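Endoribonuclease AbiQ (Lactococcus lactis, PDB 4GLK) cleaves RNA as the toxic endoribonuclease of a type III toxin-antitoxin system active in antiviral defence, and is neutralised by its cognate antitoxin RNA, AntiQ. Local coordinates at residues V8-I13 with Y25-N29; H89-I93 with F151-F155; M92-P96 with L158-A162; G36-K40 with I129-E134; I48-Y53 with P83-H89. The protein carries 1 engineered substitution. One frame throughout, in Å; residues are numbered along the deposited sequence.

In the fold
All five contacts lie in or around one antiparallel sheet, with the helices and loops that flank it. Contacts 2, 3 and 5 follow strand 79-94 along its length: contact 5 pairs it with strand 45-52, contact 2 meets the loop before helix 155-166, and contact 3 meets that helix. Contact 4 sets helix 126-143 against strand 33-40. Contact 1 closes first along the chain, at the start of helix 10-16, and its centre lies about 22 Å from that of contact 4, across the chain's centre. Contacts 2 and 3, about 10 Å apart between centres, share Met-92 and Ile-93. His-89 and Ser-133 tie contacts 2 and 5 to contact 4, joining sheet and helices into one compact body.

Contact 1 (V8-I13 with Y25-N29); sequences VTDEYI and YQYEN
Gln-26 lays its side chain across Ile-13 at about a right angle, its CD 3.5 Å from Ile-13 CG1. Gln-26 CG stands between the backbone N and the carbonyl carbon (chi1 75°), and the chain runs extended beyond it, carrying the amide to the start of helix 10-16. Both amide hydrogens are used there: NE2 donates to Val-8 O at 2.8 Å, from above the carbonyl plane, and to Asp-10 OD1 at 2.8 Å, on the anti side, somewhat out of the carboxylate plane. Both acceptors lie close to the amide plane, while carboxylate and amide are turned 87° apart. Asp-10 OD2 accepts from Glu-28 N at 3.1 Å on its syn side, well tilted from the plane, and sits over one face of the Tyr-27 ring, toward its rim. Two waters bridge Val-8 N to Gln-26 OE1 and Asp-10 O to Gln-26 O. Thr-9 is the N-cap residue of helix 10-16, its OG1 accepting from Tyr-12 N at 3.1 Å and also bonded to Glu-99. With N-H donors on both its oxygens, Asp-10 is probably stabilised as a carboxylate, and the two bonds from NE2, with the water on OE1, fix which way round the Gln-26 amide lies.

Contact 2 (H89-I93 with F151-F155); sequences HHNMI and FSCDF
Phe-151 meets His-90 twice. Its ring turns an edge toward the imidazole face in an offset edge-to-face pair, planes at 86° and centroids 6.0 Å apart, while its carbonyl O lies at the imidazole edge, in the ring plane, 3.1 Å from His-90 CD2. The same oxygen shares a water with Asn-91 OD1. The amide of Asn-91 also reaches the imidazole, with ND2 over one of its faces. Ser-152 follows, its CB packed on His-90 CB. The hydroxyl of Ser-152 bonds to Tyr-148 O in the preceding helix.

Cys-153 makes the one direct hydrogen bond between the segments, N to His-90 O at 3.0 Å, almost in line with the carbonyl. Its SG rests 3.8 Å from Asn-91 CA. Here the loop joining helices 146-151 and 155-166 is fastened to the short 3-10 turn at 89-90 that interrupts strand 79-94. Asp-154 centres an inverse gamma turn and is the N-cap residue of helix 155-166.

Phe-155, in the first turn of that helix, lies between Cys-153 O, over the centre of one face, and Met-92 CE over the opposite face, a CH-pi contact 4.0 Å from the centroid. The extended methionine crosses the ring at about a right angle, bringing CG to 3.5 Å from Phe-155 CE1 and SD obliquely beside the ring in a Met-aromatic contact. Met-92 O approaches the ring edge in plane, 3.2 Å from Phe-155 CE1.

Contact 3 (M92-P96 with L158-A162); sequences MIPVP and LEAKA
Pro-94 sets its ring against the side chain of Leu-158 at about a right angle, with the CG-CD edge of the proline doing the touching. Pro-94 CD comes 3.7 Å from Leu-158 CB, and Pro-94 CG lies about as near to the same carbon. Leu-158 CG is anti to the carbonyl carbon (chi1 -69°), which carries CD1 past the proline toward the preceding residue of the strand. There it meets the branch methyl of Ile-93, CD1 to CG2 at 3.8 Å, the two side chains meeting at a slant. Ile-93 CG1 and CD1 extend the other way, off toward Ile-13.

One turn further along the helix, Ala-162 takes over. Its CB is 4.3 Å from Pro-94 CG and 4.5 Å from Pro-96 CG, so the small methyl lies within reach of both proline rings. Pro-96 CG also approaches Ala-162 O at 3.9 Å. Glu-159 adds its aliphatic part, CG at 4.2 Å from Pro-94 CG, while its OE1 is hydrogen-bonded to the hydroxyls of Tyr-46 and Tyr-137. The contact is made almost entirely of carbon-to-carbon packing, carried chiefly by Leu-158 and Ala-162.

Around this seam, helix 155-166 covers the end of strand 79-94. Tyr-12 of helix 10-16 packs on both Pro-96 and Ala-162 and bonds through OH to Pro-94 O, and Leu-16 of that helix touches Leu-158, while strand 45-52 runs alongside strand 79-94 with Tyr-46 against Pro-94.

Contact 4 (G36-K40 with I129-E134); sequences GVVLK and IENKSE
Val-38 fits its two methyls against Ile-129 and Ser-133 of helix 126-143. Its CB lies 3.9 Å from Ser-133 OG and about as close to Ile-129 CG2, so it faces residues one turn apart. From there the branches part: CG1 goes to Ile-129 CG2 at 3.7 Å, and CG2 goes to Ser-133 OG at 3.6 Å. The torsion explains the split, since CG1 is anti to the carbonyl carbon (chi1 -58°) while CG2 lies between that carbon and the backbone N. The carbonyl of Val-38 takes part as well, receiving a CA-H...O contact from Glu-130 CA at 3.3 Å, with Glu-130 CG close by.

Leu-39 carries the contact along the helix. Its CG is 3.9 Å from Ser-133 CB, CD1 lies against Ser-133 O, and CD2 meets Glu-134 CG at 3.9 Å, where the two side chains cross at about a right angle. Ser-133 OG, though it touches Val-38, has its polar partner in His-89 ND1; Glu-134 OE1 forms a salt bridge with Arg-138.

The chain turns a corner at Val-38, presenting consecutive side chains to the helix. Helix-on-sheet packing of this kind, centred on the break in strand 33-40, joins helix 126-143 to the sheet of this ToxN-family toxin.

Contact 5 (I48-Y53 with P83-H89); sequences IPLLSY and PLGYLLH. Engineered in segment 48-53: Leu-51 (natural residue Ser).
Tyr-53 spreads its ring over Pro-83, whose CG sits above the ring centre in a CH-pi contact, 3.7 Å from the centroid and 10° off the normal. The edge of the same ring meets the phenol end of Tyr-86, with Tyr-53 CD1 3.1 Å from Tyr-86 OH. With chi1 at -179° the ring of Tyr-53 swings away from its own backbone N and across to residues 83-86.

Nearer the middle, the engineered Leu-51 (serine in nature) puts CD1 3.8 Å from Leu-88 CD2, on the face that also carries Tyr-86. On the other face, Leu-50 and Leu-87 pair beside Ile-48, whose CG2 is 3.8 Å from Leu-87 CD2 and whose CD1 touches His-89 ND1 at 3.4 Å.

Backbone bonds set this register. Leu-51 and Tyr-86 exchange two, Leu-51 N to Tyr-86 O at 2.8 Å and Tyr-86 N to Leu-51 O at 2.7 Å; Leu-88 N to Pro-49 O continues the ladder. Tyr-53 N reaches Leu-84 O from well above the carbonyl plane, where the pairing grows irregular. Farther out, helix 58-66 packs on Tyr-86 and Leu-88, while helices 110-124 and 126-143 cover Leu-87. These are neighbouring strands of an antiparallel sheet, running at 151° to each other, within the ToxN fold of the SH3 clan.

Contact 1 (V8-I13 with Y25-N29)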
# COMPACT_ATOMS: atom_id res chain seq x y z
N VAL A 8 -3.64 -3.00 9.50
CA VAL A 8 -2.74 -4.05 9.94
C VAL A 8 -2.61 -3.87 11.45
O VAL A 8 -2.78 -2.75 11.95
CB VAL A 8 -1.38 -4.00 9.18
CG1 VAL A 8 -0.49 -5.18 9.57
CG2 VAL A 8 -1.59 -3.99 7.67
N THR A 9 -2.39 -4.98 12.20
CA THR A 9 -2.25 -4.86 13.66
C THR A 9 -1.02 -3.98 13.98
O THR A 9 0.02 -4.10 13.30
CB THR A 9 -2.10 -6.23 14.35
OG1 THR A 9 -0.91 -6.86 13.89
CG2 THR A 9 -3.30 -7.15 14.14
N ASP A 10 -1.14 -3.12 15.01
CA ASP A 10 -0.08 -2.25 15.51
C ASP A 10 1.12 -3.09 15.90
O ASP A 10 2.26 -2.69 15.66
CB ASP A 10 -0.58 -1.40 16.70
CG ASP A 10 -1.64 -0.33 16.36
OD1 ASP A 10 -1.62 0.19 15.22
OD2 ASP A 10 -2.45 0.02 17.26
N GLU A 11 0.87 -4.32 16.42
CA GLU A 11 1.89 -5.28 16.85
C GLU A 11 2.74 -5.77 15.68
O GLU A 11 3.97 -5.69 15.74
CB GLU A 11 1.26 -6.44 17.64
CG GLU A 11 0.64 -6.02 18.97
CD GLU A 11 -0.83 -5.62 18.99
OE1 GLU A 11 -1.49 -5.89 20.02
OE2 GLU A 11 -1.32 -5.01 18.01
N TYR A 12 2.09 -6.23 14.59
CA TYR A 12 2.78 -6.66 13.38
C TYR A 12 3.57 -5.51 12.73
O TYR A 12 4.69 -5.72 12.28
CB TYR A 12 1.80 -7.23 12.36
CG TYR A 12 2.53 -7.78 11.15
CD1 TYR A 12 3.41 -8.85 11.26
CD2 TYR A 12 2.40 -7.16 9.91
CE1 TYR A 12 4.10 -9.34 10.16
CE2 TYR A 12 3.09 -7.64 8.79
CZ TYR A 12 3.94 -8.73 8.93
OH TYR A 12 4.62 -9.21 7.85
N ILE A 13 2.98 -4.30 12.65
CA ILE A 13 3.66 -3.12 12.08
C ILE A 13 4.90 -2.77 12.90
O ILE A 13 5.98 -2.58 12.32
CB ILE A 13 2.68 -1.93 11.91
CG1 ILE A 13 1.59 -2.26 10.86
CG2 ILE A 13 3.41 -0.60 11.59
CD1 ILE A 13 2.06 -2.42 9.36
N TYR A 25 4.60 4.27 9.76
CA TYR A 25 4.33 4.34 11.18
C TYR A 25 2.83 4.36 11.39
O TYR A 25 2.09 5.01 10.64
CB TYR A 25 4.97 5.59 11.84
CG TYR A 25 4.64 5.66 13.32
CD1 TYR A 25 5.34 4.90 14.24
CD2 TYR A 25 3.53 6.37 13.77
CE1 TYR A 25 4.98 4.88 15.59
CE2 TYR A 25 3.15 6.35 15.11
CZ TYR A 25 3.89 5.61 16.02
OH TYR A 25 3.56 5.63 17.34
N GLN A 26 2.39 3.63 12.42
CA GLN A 26 1.01 3.65 12.86
C GLN A 26 0.91 3.31 14.35
O GLN A 26 1.78 2.63 14.88
CB GLN A 26 0.13 2.71 12.03
CG GLN A 26 0.33 1.24 12.39
CD GLN A 26 -0.62 0.33 11.71
OE1 GLN A 26 -0.66 0.26 10.48
NE2 GLN A 26 -1.32 -0.46 12.50
N TYR A 27 -0.17 3.78 14.98
CA TYR A 27 -0.60 3.45 16.34
C TYR A 27 -2.01 3.95 16.58
O TYR A 27 -2.29 5.09 16.24
CB TYR A 27 0.35 3.90 17.45
CG TYR A 27 0.11 3.09 18.71
CD1 TYR A 27 0.60 1.80 18.84
CD2 TYR A 27 -0.72 3.58 19.73
CE1 TYR A 27 0.30 1.01 19.95
CE2 TYR A 27 -0.99 2.81 20.86
CZ TYR A 27 -0.50 1.52 20.96
OH TYR A 27 -0.77 0.76 22.07
N GLU A 28 -2.89 3.10 17.15
CA GLU A 28 -4.29 3.40 17.48
C GLU A 28 -5.02 4.29 16.45
O GLU A 28 -5.59 3.74 15.51
CB GLU A 28 -4.40 3.94 18.91
CG GLU A 28 -4.66 2.84 19.92
CD GLU A 28 -4.33 3.15 21.37
OE1 GLU A 28 -4.20 4.35 21.73
OE2 GLU A 28 -4.16 2.18 22.15
N ASN A 29 -4.97 5.64 16.61
CA ASN A 29 -5.57 6.62 15.68
C ASN A 29 -4.59 7.47 14.84
O ASN A 29 -4.96 8.48 14.22
CB ASN A 29 -6.74 7.39 16.30
CG ASN A 29 -8.05 6.64 16.17
OD1 ASN A 29 -8.89 6.95 15.31
ND2 ASN A 29 -8.25 5.62 17.00
O HOH W 1 -2.88 -0.34 9.36
O HOH W 2 2.49 0.07 15.32

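Contact 2 (H89-I93 with F151-F155)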
# COMPACT_ATOMS: atom_id res chain seq x y z
N HIS A 89 3.38 2.15 -3.72
CA HIS A 89 3.90 0.81 -4.07
C HIS A 89 5.23 0.47 -3.42
O HIS A 89 5.42 -0.67 -2.98
CB HIS A 89 4.03 0.65 -5.60
CG HIS A 89 2.75 0.77 -6.36
ND1 HIS A 89 2.02 -0.34 -6.71
CD2 HIS A 89 2.13 1.87 -6.82
CE1 HIS A 89 0.96 0.12 -7.37
NE2 HIS A 89 0.99 1.44 -7.47
N HIS A 90 6.14 1.46 -3.33
CA HIS A 90 7.45 1.32 -2.71
C HIS A 90 7.38 1.00 -1.22
O HIS A 90 8.35 0.48 -0.67
CB HIS A 90 8.32 2.56 -2.96
CG HIS A 90 7.82 3.84 -2.36
ND1 HIS A 90 6.66 4.45 -2.81
CD2 HIS A 90 8.40 4.65 -1.44
CE1 HIS A 90 6.56 5.58 -2.14
NE2 HIS A 90 7.58 5.75 -1.30
N ASN A 91 6.24 1.26 -0.58
CA ASN A 91 6.02 0.97 0.85
C ASN A 91 5.05 -0.18 1.09
O ASN A 91 4.58 -0.37 2.22
CB ASN A 91 5.60 2.22 1.59
CG ASN A 91 6.69 3.24 1.68
OD1 ASN A 91 7.89 2.93 1.73
ND2 ASN A 91 6.30 4.48 1.60
N MET A 92 4.78 -0.98 0.06
CA MET A 92 3.91 -2.14 0.22
C MET A 92 4.60 -3.18 1.12
O MET A 92 5.83 -3.20 1.23
CB MET A 92 3.47 -2.73 -1.13
CG MET A 92 4.58 -3.39 -1.86
SD MET A 92 4.03 -4.08 -3.41
CE MET A 92 5.53 -4.98 -3.86
N ILE A 93 3.79 -4.02 1.79
CA ILE A 93 4.31 -5.00 2.73
C ILE A 93 3.60 -6.34 2.64
O ILE A 93 2.39 -6.38 2.38
CB ILE A 93 4.21 -4.45 4.21
CG1 ILE A 93 2.77 -3.99 4.56
CG2 ILE A 93 5.28 -3.35 4.50
CD1 ILE A 93 2.47 -3.77 6.07
N PHE A 151 14.19 3.60 -2.62
CA PHE A 151 12.85 4.05 -2.19
C PHE A 151 12.01 2.96 -1.60
O PHE A 151 11.11 3.23 -0.81
CB PHE A 151 12.07 4.68 -3.36
CG PHE A 151 12.28 6.17 -3.51
CD1 PHE A 151 11.85 7.04 -2.51
CD2 PHE A 151 12.93 6.69 -4.62
CE1 PHE A 151 12.06 8.42 -2.64
CE2 PHE A 151 13.12 8.07 -4.75
CZ PHE A 151 12.69 8.93 -3.75
N SER A 152 12.26 1.74 -1.99
CA SER A 152 11.38 0.69 -1.52
C SER A 152 11.84 -0.08 -0.33
O SER A 152 13.02 -0.04 0.02
CB SER A 152 10.95 -0.22 -2.66
OG SER A 152 12.09 -0.77 -3.29
N CYS A 153 10.88 -0.72 0.33
CA CYS A 153 11.05 -1.60 1.48
C CYS A 153 11.94 -2.73 1.01
O CYS A 153 11.91 -3.08 -0.18
CB CYS A 153 9.70 -2.14 1.93
SG CYS A 153 8.64 -0.94 2.79
N ASP A 154 12.70 -3.33 1.91
CA ASP A 154 13.51 -4.49 1.55
C ASP A 154 12.49 -5.64 1.58
O ASP A 154 12.28 -6.24 2.64
CB ASP A 154 14.65 -4.68 2.58
CG ASP A 154 15.62 -5.81 2.27
OD1 ASP A 154 15.28 -6.67 1.43
OD2 ASP A 154 16.70 -5.86 2.92
N PHE A 155 11.78 -5.86 0.45
CA PHE A 155 10.69 -6.83 0.30
C PHE A 155 11.00 -8.24 0.77
O PHE A 155 10.18 -8.84 1.46
CB PHE A 155 10.10 -6.80 -1.12
CG PHE A 155 9.51 -5.48 -1.54
CD1 PHE A 155 8.53 -4.86 -0.77
CD2 PHE A 155 9.91 -4.86 -2.72
CE1 PHE A 155 8.01 -3.62 -1.13
CE2 PHE A 155 9.39 -3.61 -3.08
CZ PHE A 155 8.43 -3.01 -2.30
O HOH W 3 10.35 5.04 1.46

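Contact 3 (M92-P96 with L158-A162)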
# COMPACT_ATOMS: atom_id res chain seq x y z
N MET A 92 4.78 -0.98 0.06
CA MET A 92 3.91 -2.14 0.22
C MET A 92 4.60 -3.18 1.12
O MET A 92 5.83 -3.20 1.23
CB MET A 92 3.47 -2.73 -1.13
CG MET A 92 4.58 -3.39 -1.86
SD MET A 92 4.03 -4.08 -3.41
CE MET A 92 5.53 -4.98 -3.86
N ILE A 93 3.79 -4.02 1.79
CA ILE A 93 4.31 -5.00 2.73
C ILE A 93 3.60 -6.34 2.64
O ILE A 93 2.39 -6.38 2.38
CB ILE A 93 4.21 -4.45 4.21
CG1 ILE A 93 2.77 -3.99 4.56
CG2 ILE A 93 5.28 -3.35 4.50
CD1 ILE A 93 2.47 -3.77 6.07
N PRO A 94 4.32 -7.44 2.97
CA PRO A 94 3.64 -8.73 3.07
C PRO A 94 2.96 -8.80 4.45
O PRO A 94 3.56 -8.42 5.47
CB PRO A 94 4.79 -9.74 2.94
CG PRO A 94 5.97 -9.03 3.52
CD PRO A 94 5.75 -7.55 3.33
N VAL A 95 1.69 -9.22 4.48
CA VAL A 95 0.95 -9.30 5.74
C VAL A 95 0.38 -10.71 5.92
O VAL A 95 -0.40 -11.16 5.07
CB VAL A 95 -0.17 -8.21 5.88
CG1 VAL A 95 -0.88 -8.32 7.24
CG2 VAL A 95 0.37 -6.81 5.67
N PRO A 96 0.73 -11.41 7.02
CA PRO A 96 0.12 -12.74 7.26
C PRO A 96 -1.37 -12.57 7.49
O PRO A 96 -1.81 -11.51 7.95
CB PRO A 96 0.81 -13.22 8.55
CG PRO A 96 1.99 -12.31 8.74
CD PRO A 96 1.60 -11.00 8.14
N LEU A 158 11.40 -8.55 4.59
CA LEU A 158 10.05 -8.47 5.17
C LEU A 158 9.33 -9.82 5.04
O LEU A 158 8.70 -10.25 5.99
CB LEU A 158 9.23 -7.34 4.54
CG LEU A 158 9.63 -5.88 4.84
CD1 LEU A 158 8.75 -4.93 4.07
CD2 LEU A 158 9.42 -5.53 6.32
N GLU A 159 9.50 -10.50 3.90
CA GLU A 159 8.95 -11.83 3.64
C GLU A 159 9.53 -12.85 4.61
O GLU A 159 8.77 -13.63 5.17
CB GLU A 159 9.23 -12.27 2.20
CG GLU A 159 8.31 -11.62 1.18
CD GLU A 159 8.59 -11.95 -0.27
OE1 GLU A 159 7.93 -11.35 -1.15
OE2 GLU A 159 9.45 -12.81 -0.54
N ALA A 160 10.86 -12.81 4.87
CA ALA A 160 11.55 -13.69 5.82
C ALA A 160 11.04 -13.45 7.22
O ALA A 160 10.79 -14.41 7.94
CB ALA A 160 13.06 -13.45 5.77
N LYS A 161 10.83 -12.18 7.58
CA LYS A 161 10.32 -11.85 8.90
C LYS A 161 8.80 -12.05 9.07
O LYS A 161 8.36 -12.35 10.17
CB LYS A 161 10.89 -10.53 9.43
CG LYS A 161 12.16 -10.77 10.25
CD LYS A 161 13.45 -10.82 9.44
CE LYS A 161 14.66 -11.04 10.32
NZ LYS A 161 14.94 -12.48 10.56
N ALA A 162 8.02 -12.02 7.96
CA ALA A 162 6.58 -12.28 7.98
C ALA A 162 6.30 -13.75 8.31
O ALA A 162 5.42 -14.04 9.11
CB ALA A 162 5.94 -11.92 6.65

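Contact 4 (G36-K40 with I129-E134)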
# COMPACT_ATOMS: atom_id res chain seq x y z
N GLY A 36 -5.43 -4.13 -0.66
CA GLY A 36 -4.92 -5.40 -1.15
C GLY A 36 -5.99 -6.39 -1.54
O GLY A 36 -7.18 -6.14 -1.31
N VAL A 37 -5.59 -7.54 -2.11
CA VAL A 37 -4.20 -7.94 -2.43
C VAL A 37 -3.83 -7.37 -3.80
O VAL A 37 -4.59 -7.47 -4.76
CB VAL A 37 -4.01 -9.48 -2.39
CG1 VAL A 37 -2.55 -9.87 -2.58
CG2 VAL A 37 -4.56 -10.07 -1.09
N VAL A 38 -2.67 -6.72 -3.85
CA VAL A 38 -2.16 -6.08 -5.05
C VAL A 38 -1.15 -7.00 -5.75
O VAL A 38 -0.89 -6.86 -6.94
CB VAL A 38 -1.52 -4.71 -4.69
CG1 VAL A 38 -2.53 -3.80 -4.00
CG2 VAL A 38 -0.25 -4.87 -3.84
N LEU A 39 -0.57 -7.92 -4.98
CA LEU A 39 0.48 -8.83 -5.45
C LEU A 39 0.48 -10.06 -4.54
O LEU A 39 0.65 -9.95 -3.32
CB LEU A 39 1.86 -8.11 -5.35
CG LEU A 39 2.85 -8.09 -6.54
CD1 LEU A 39 4.27 -7.92 -6.02
CD2 LEU A 39 2.78 -9.35 -7.39
N LYS A 40 0.23 -11.21 -5.14
CA LYS A 40 0.24 -12.49 -4.45
C LYS A 40 1.53 -13.10 -5.00
O LYS A 40 1.55 -13.64 -6.12
CB LYS A 40 -1.03 -13.28 -4.83
CG LYS A 40 -1.10 -14.70 -4.30
CD LYS A 40 -1.47 -15.68 -5.41
CE LYS A 40 -1.05 -17.11 -5.16
NZ LYS A 40 -1.76 -17.71 -3.99
N ILE A 129 -2.56 -1.58 -11.07
CA ILE A 129 -2.11 -1.70 -9.67
C ILE A 129 -1.28 -2.95 -9.50
O ILE A 129 -0.18 -2.89 -8.94
CB ILE A 129 -3.28 -1.60 -8.66
CG1 ILE A 129 -3.89 -0.19 -8.71
CG2 ILE A 129 -2.81 -1.93 -7.23
CD1 ILE A 129 -5.15 -0.03 -7.97
N GLU A 130 -1.81 -4.08 -9.97
CA GLU A 130 -1.14 -5.38 -9.88
C GLU A 130 0.19 -5.38 -10.62
O GLU A 130 1.20 -5.75 -10.02
CB GLU A 130 -2.06 -6.51 -10.36
CG GLU A 130 -3.17 -6.85 -9.37
CD GLU A 130 -4.17 -7.93 -9.73
OE1 GLU A 130 -4.05 -8.53 -10.83
OE2 GLU A 130 -5.06 -8.20 -8.90
N ASN A 131 0.21 -4.83 -11.85
CA ASN A 131 1.43 -4.75 -12.69
C ASN A 131 2.50 -3.80 -12.19
O ASN A 131 3.67 -4.16 -12.21
CB ASN A 131 1.12 -4.52 -14.14
CG ASN A 131 0.66 -5.80 -14.80
OD1 ASN A 131 1.46 -6.58 -15.28
ND2 ASN A 131 -0.63 -6.05 -14.80
N LYS A 132 2.10 -2.64 -11.68
CA LYS A 132 3.07 -1.70 -11.12
C LYS A 132 3.70 -2.23 -9.83
O LYS A 132 4.85 -1.94 -9.57
CB LYS A 132 2.47 -0.32 -10.86
CG LYS A 132 3.59 0.70 -10.77
CD LYS A 132 3.29 1.85 -9.92
CE LYS A 132 2.66 2.92 -10.72
NZ LYS A 132 3.19 4.24 -10.36
N SER A 133 2.93 -2.98 -9.01
CA SER A 133 3.46 -3.60 -7.80
C SER A 133 4.54 -4.62 -8.17
O SER A 133 5.59 -4.66 -7.53
CB SER A 133 2.35 -4.23 -6.97
OG SER A 133 1.57 -3.16 -6.46
N GLU A 134 4.29 -5.40 -9.24
CA GLU A 134 5.20 -6.39 -9.80
C GLU A 134 6.46 -5.72 -10.31
O GLU A 134 7.54 -6.21 -9.99
CB GLU A 134 4.54 -7.14 -10.98
CG GLU A 134 4.45 -8.63 -10.79
CD GLU A 134 4.05 -9.33 -12.08
OE1 GLU A 134 4.96 -9.84 -12.77
OE2 GLU A 134 2.85 -9.33 -12.41

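Contact 5 (I48-Y53 with P83-H89)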
# COMPACT_ATOMS: atom_id res chain seq x y z
N ILE A 48 -0.68 -2.27 -0.08
CA ILE A 48 -0.13 -0.93 -0.32
C ILE A 48 -0.77 0.09 0.63
O ILE A 48 -2.01 0.17 0.71
CB ILE A 48 -0.35 -0.48 -1.79
CG1 ILE A 48 0.18 -1.52 -2.80
CG2 ILE A 48 0.32 0.87 -2.08
CD1 ILE A 48 -0.11 -1.19 -4.25
N PRO A 49 0.04 0.93 1.31
CA PRO A 49 -0.57 2.00 2.12
C PRO A 49 -1.09 3.10 1.18
O PRO A 49 -0.52 3.37 0.14
CB PRO A 49 0.57 2.47 3.02
CG PRO A 49 1.82 2.13 2.26
CD PRO A 49 1.52 1.00 1.32
N LEU A 50 -2.23 3.67 1.54
CA LEU A 50 -2.92 4.71 0.77
C LEU A 50 -2.81 6.02 1.55
O LEU A 50 -3.05 6.03 2.77
CB LEU A 50 -4.40 4.28 0.61
CG LEU A 50 -5.41 5.28 -0.02
CD1 LEU A 50 -6.34 4.57 -1.01
CD2 LEU A 50 -6.27 5.93 1.07
N LEU A 51 -2.44 7.12 0.85
CA LEU A 51 -2.41 8.47 1.41
C LEU A 51 -3.48 9.32 0.71
O LEU A 51 -3.52 9.34 -0.52
CB LEU A 51 -1.04 9.15 1.25
CG LEU A 51 0.17 8.51 1.94
CD1 LEU A 51 1.40 9.41 1.80
CD2 LEU A 51 -0.09 8.25 3.43
N SER A 52 -4.33 10.02 1.48
CA SER A 52 -5.37 10.89 0.91
C SER A 52 -4.78 12.17 0.32
O SER A 52 -3.75 12.64 0.80
CB SER A 52 -6.43 11.22 1.96
OG SER A 52 -7.31 10.12 2.10
N TYR A 53 -5.43 12.73 -0.72
CA TYR A 53 -4.98 13.98 -1.37
C TYR A 53 -5.25 15.19 -0.47
O TYR A 53 -6.34 15.30 0.10
CB TYR A 53 -5.67 14.18 -2.73
CG TYR A 53 -5.25 15.44 -3.46
CD1 TYR A 53 -4.07 15.48 -4.19
CD2 TYR A 53 -6.04 16.58 -3.43
CE1 TYR A 53 -3.67 16.64 -4.86
CE2 TYR A 53 -5.65 17.75 -4.09
CZ TYR A 53 -4.46 17.77 -4.81
OH TYR A 53 -4.07 18.90 -5.48
N PRO A 83 -8.18 14.68 -8.18
CA PRO A 83 -7.34 13.68 -7.49
C PRO A 83 -7.87 13.34 -6.10
O PRO A 83 -8.40 14.21 -5.41
CB PRO A 83 -5.95 14.34 -7.46
CG PRO A 83 -6.21 15.79 -7.51
CD PRO A 83 -7.53 16.01 -8.21
N LEU A 84 -7.78 12.07 -5.69
CA LEU A 84 -8.34 11.56 -4.44
C LEU A 84 -7.30 11.07 -3.44
O LEU A 84 -7.58 11.01 -2.23
CB LEU A 84 -9.31 10.41 -4.78
CG LEU A 84 -10.83 10.66 -4.83
CD1 LEU A 84 -11.20 11.97 -5.47
CD2 LEU A 84 -11.54 9.52 -5.53
N GLY A 85 -6.13 10.68 -3.94
CA GLY A 85 -5.06 10.16 -3.09
C GLY A 85 -3.93 9.48 -3.83
O GLY A 85 -3.79 9.65 -5.04
N TYR A 86 -3.08 8.73 -3.09
CA TYR A 86 -1.88 8.07 -3.63
C TYR A 86 -1.63 6.70 -3.04
O TYR A 86 -1.66 6.53 -1.82
CB TYR A 86 -0.60 8.89 -3.35
CG TYR A 86 -0.74 10.37 -3.66
CD1 TYR A 86 -0.64 10.84 -4.96
CD2 TYR A 86 -1.03 11.29 -2.65
CE1 TYR A 86 -0.81 12.19 -5.26
CE2 TYR A 86 -1.21 12.64 -2.94
CZ TYR A 86 -1.09 13.09 -4.24
OH TYR A 86 -1.22 14.42 -4.54
N LEU A 87 -1.25 5.77 -3.91
CA LEU A 87 -0.82 4.45 -3.53
C LEU A 87 0.67 4.46 -3.56
O LEU A 87 1.27 4.83 -4.56
CB LEU A 87 -1.33 3.39 -4.50
CG LEU A 87 -2.75 3.01 -4.41
CD1 LEU A 87 -3.05 2.09 -5.55
CD2 LEU A 87 -3.05 2.33 -3.07
N LEU A 88 1.28 4.06 -2.46
CA LEU A 88 2.73 4.07 -2.32
C LEU A 88 3.29 2.66 -2.47
O LEU A 88 3.59 2.01 -1.48
CB LEU A 88 3.06 4.66 -0.94
CG LEU A 88 3.23 6.19 -0.83
CD1 LEU A 88 1.96 6.93 -1.17
CD2 LEU A 88 3.66 6.56 0.58
N HIS A 89 3.38 2.15 -3.72
CA HIS A 89 3.90 0.81 -4.07
C HIS A 89 5.23 0.47 -3.42
O HIS A 89 5.42 -0.67 -2.98
CB HIS A 89 4.03 0.65 -5.60
CG HIS A 89 2.75 0.77 -6.36
ND1 HIS A 89 2.02 -0.34 -6.71
CD2 HIS A 89 2.13 1.87 -6.82
CE1 HIS A 89 0.96 0.12 -7.37
NE2 HIS A 89 0.99 1.44 -7.47